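Local coordinates for aldo-keto Reductase, OXIDOREDUCTASE (PDB 5T79), which probably works as an NADPH-dependent oxidoreductase of the aldo-keto reductase family, studied for converting 3-hydroxybutanal to 1,3-butanediol, at residues His11-Arg16 with Asp306-Leu311. Numbering follows the deposited sequence.
Sequences HTMEYR and DAVGML
Met13 reaches across to Val308 with the very end of its side chain, the methyl CE resting against both branches of the valine, 3.8 Å from CG2 and 3.9 Å from CG1. CB of Met13 does not itself face the helix; CG runs anti to the backbone N (chi1 -173°), and bends at chi2 and chi3 then swing the thioether over to it. An unbranched, flexible methionine suits this task, while the short, forked Val308 offers two methyls close to its helix backbone. One atom back, SD of Met13 lies 3.9 Å from CD1 of Leu311, and the methionine chain crosses both partners at roughly right angles. Both Met13 and Val308 are buried, and Pro26 and Ile57 also touch Met13. In this TIM-barrel enzyme the contact ties the N-terminal hairpin, in which strand 15-17 runs antiparallel to strand 24-31, to helix 301-308 and the helically wound residues that follow it. That helix also carries Asp306, an NADPH-binding residue, but the side chain of Val308 is about 11 Å from the cofactor. Leu311 bridges the tight and loose sides, as its forked end allows: CD1, besides meeting the sulfur, lies 4.1 Å from N of Glu14, while CD2 is 4.3 Å from the carboxylate OE1. Away from the methionine the contact loosens and turns polar. Glutamate suits this partly exposed edge: its extended chain (chi2 180°) carries the charged group past Leu311, where OE1 forms a salt bridge with Arg314 and OE2 accepts a hydrogen bond from a water, 2.7 Å away, that also donates to the backbone O of Leu311.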
loop_
_atom_site.group_PDB
_atom_site.type_symbol
_atom_site.label_atom_id
_atom_site.label_comp_id
_atom_site.label_asym_id
_atom_site.label_seq_id
_atom_site.Cartn_x
_atom_site.Cartn_y
_atom_site.Cartn_z
ATOM N N HIS A 11 13.460 -2.888 16.570
ATOM C CA HIS A 11 13.312 -3.911 17.608
ATOM C C HIS A 11 11.917 -4.543 17.658
ATOM O O HIS A 11 11.827 -5.756 17.859
ATOM C CB HIS A 11 13.702 -3.358 18.991
ATOM C CG HIS A 11 15.141 -2.920 19.100
ATOM N ND1 HIS A 11 15.615 -2.280 20.235
ATOM C CD2 HIS A 11 16.158 -3.025 18.208
ATOM C CE1 HIS A 11 16.893 -2.029 20.000
ATOM N NE2 HIS A 11 17.261 -2.445 18.789
ATOM N N THR A 12 10.852 -3.761 17.509
ATOM C CA THR A 12 9.488 -4.293 17.628
ATOM C C THR A 12 8.895 -4.697 16.262
ATOM O O THR A 12 8.347 -5.805 16.161
ATOM C CB THR A 12 8.571 -3.282 18.347
ATOM O OG1 THR A 12 9.132 -2.982 19.627
ATOM C CG2 THR A 12 7.134 -3.805 18.542
ATOM N N MET A 13 8.975 -3.806 15.237
ATOM C CA MET A 13 8.386 -4.083 13.923
ATOM C C MET A 13 8.794 -5.468 13.401
ATOM O O MET A 13 9.931 -5.896 13.591
ATOM C CB MET A 13 8.758 -2.995 12.916
ATOM C CG MET A 13 8.052 -3.107 11.523
ATOM S SD MET A 13 6.241 -3.341 11.492
ATOM C CE MET A 13 5.705 -1.792 12.315
ATOM N N GLU A 14 7.839 -6.171 12.790
ATOM C CA GLU A 14 8.064 -7.446 12.124
ATOM C C GLU A 14 8.270 -7.160 10.656
ATOM O O GLU A 14 7.511 -6.378 10.072
ATOM C CB GLU A 14 6.882 -8.400 12.319
ATOM C CG GLU A 14 6.718 -8.826 13.759
ATOM C CD GLU A 14 5.568 -9.769 14.038
ATOM O OE1 GLU A 14 4.935 -10.272 13.079
ATOM O OE2 GLU A 14 5.316 -10.015 15.238
ATOM N N TYR A 15 9.296 -7.745 10.065
ATOM C CA TYR A 15 9.591 -7.572 8.636
ATOM C C TYR A 15 9.259 -8.877 7.965
ATOM O O TYR A 15 9.579 -9.941 8.492
ATOM C CB TYR A 15 11.050 -7.107 8.409
ATOM C CG TYR A 15 11.247 -5.745 9.037
ATOM C CD1 TYR A 15 10.823 -4.584 8.385
ATOM C CD2 TYR A 15 11.746 -5.621 10.330
ATOM C CE1 TYR A 15 10.902 -3.334 9.008
ATOM C CE2 TYR A 15 11.822 -4.379 10.962
ATOM C CZ TYR A 15 11.412 -3.241 10.296
ATOM O OH TYR A 15 11.472 -2.036 10.961
ATOM N N ARG A 16 8.562 -8.806 6.841
ATOM C CA ARG A 16 8.026 -9.992 6.175
ATOM C C ARG A 16 8.561 -10.091 4.767
ATOM O O ARG A 16 8.516 -9.111 4.023
ATOM C CB ARG A 16 6.482 -9.914 6.194
ATOM C CG ARG A 16 5.922 -9.943 7.648
ATOM C CD ARG A 16 4.432 -9.681 7.762
ATOM N NE ARG A 16 3.649 -10.568 6.887
ATOM C CZ ARG A 16 3.233 -11.783 7.211
ATOM N NH1 ARG A 16 3.551 -12.310 8.387
ATOM N NH2 ARG A 16 2.532 -12.500 6.345
ATOM N N ASP A 306 -1.660 2.849 16.756
ATOM C CA ASP A 306 -2.732 1.850 16.856
ATOM C C ASP A 306 -2.428 0.660 15.948
ATOM O O ASP A 306 -2.507 -0.478 16.397
ATOM C CB ASP A 306 -4.099 2.451 16.468
ATOM C CG ASP A 306 -4.767 3.388 17.467
ATOM O OD1 ASP A 306 -4.363 3.389 18.653
ATOM O OD2 ASP A 306 -5.742 4.063 17.077
ATOM N N ALA A 307 -2.084 0.929 14.675
ATOM C CA ALA A 307 -1.771 -0.099 13.681
ATOM C C ALA A 307 -0.625 -0.965 14.132
ATOM O O ALA A 307 -0.733 -2.184 14.046
ATOM C CB ALA A 307 -1.428 0.552 12.340
ATOM N N VAL A 308 0.482 -0.354 14.606
ATOM C CA VAL A 308 1.656 -1.111 15.063
ATOM C C VAL A 308 1.252 -1.987 16.284
ATOM O O VAL A 308 1.719 -3.127 16.392
ATOM C CB VAL A 308 2.902 -0.211 15.327
ATOM C CG1 VAL A 308 4.090 -1.038 15.819
ATOM C CG2 VAL A 308 3.303 0.548 14.064
ATOM N N GLY A 309 0.319 -1.494 17.103
ATOM C CA GLY A 309 -0.225 -2.217 18.264
ATOM C C GLY A 309 -0.982 -3.499 17.934
ATOM O O GLY A 309 -1.202 -4.338 18.810
ATOM N N MET A 310 -1.376 -3.674 16.659
ATOM C CA MET A 310 -2.070 -4.866 16.151
ATOM C C MET A 310 -1.142 -6.110 16.214
ATOM O O MET A 310 -1.636 -7.228 16.374
ATOM C CB MET A 310 -2.542 -4.567 14.712
ATOM C CG MET A 310 -2.852 -5.754 13.832
ATOM S SD MET A 310 -1.488 -6.703 13.107
ATOM C CE MET A 310 -1.317 -6.031 11.525
ATOM N N LEU A 311 0.179 -5.921 16.040
ATOM C CA LEU A 311 1.150 -7.018 16.011
ATOM C C LEU A 311 1.157 -7.853 17.301
ATOM O O LEU A 311 1.479 -9.032 17.238
ATOM C CB LEU A 311 2.555 -6.503 15.719
ATOM C CG LEU A 311 2.754 -5.800 14.361
ATOM C CD1 LEU A 311 4.167 -5.241 14.246
ATOM C CD2 LEU A 311 2.434 -6.738 13.184
HETATM O O HOH W 1 2.751 -10.620 15.518
#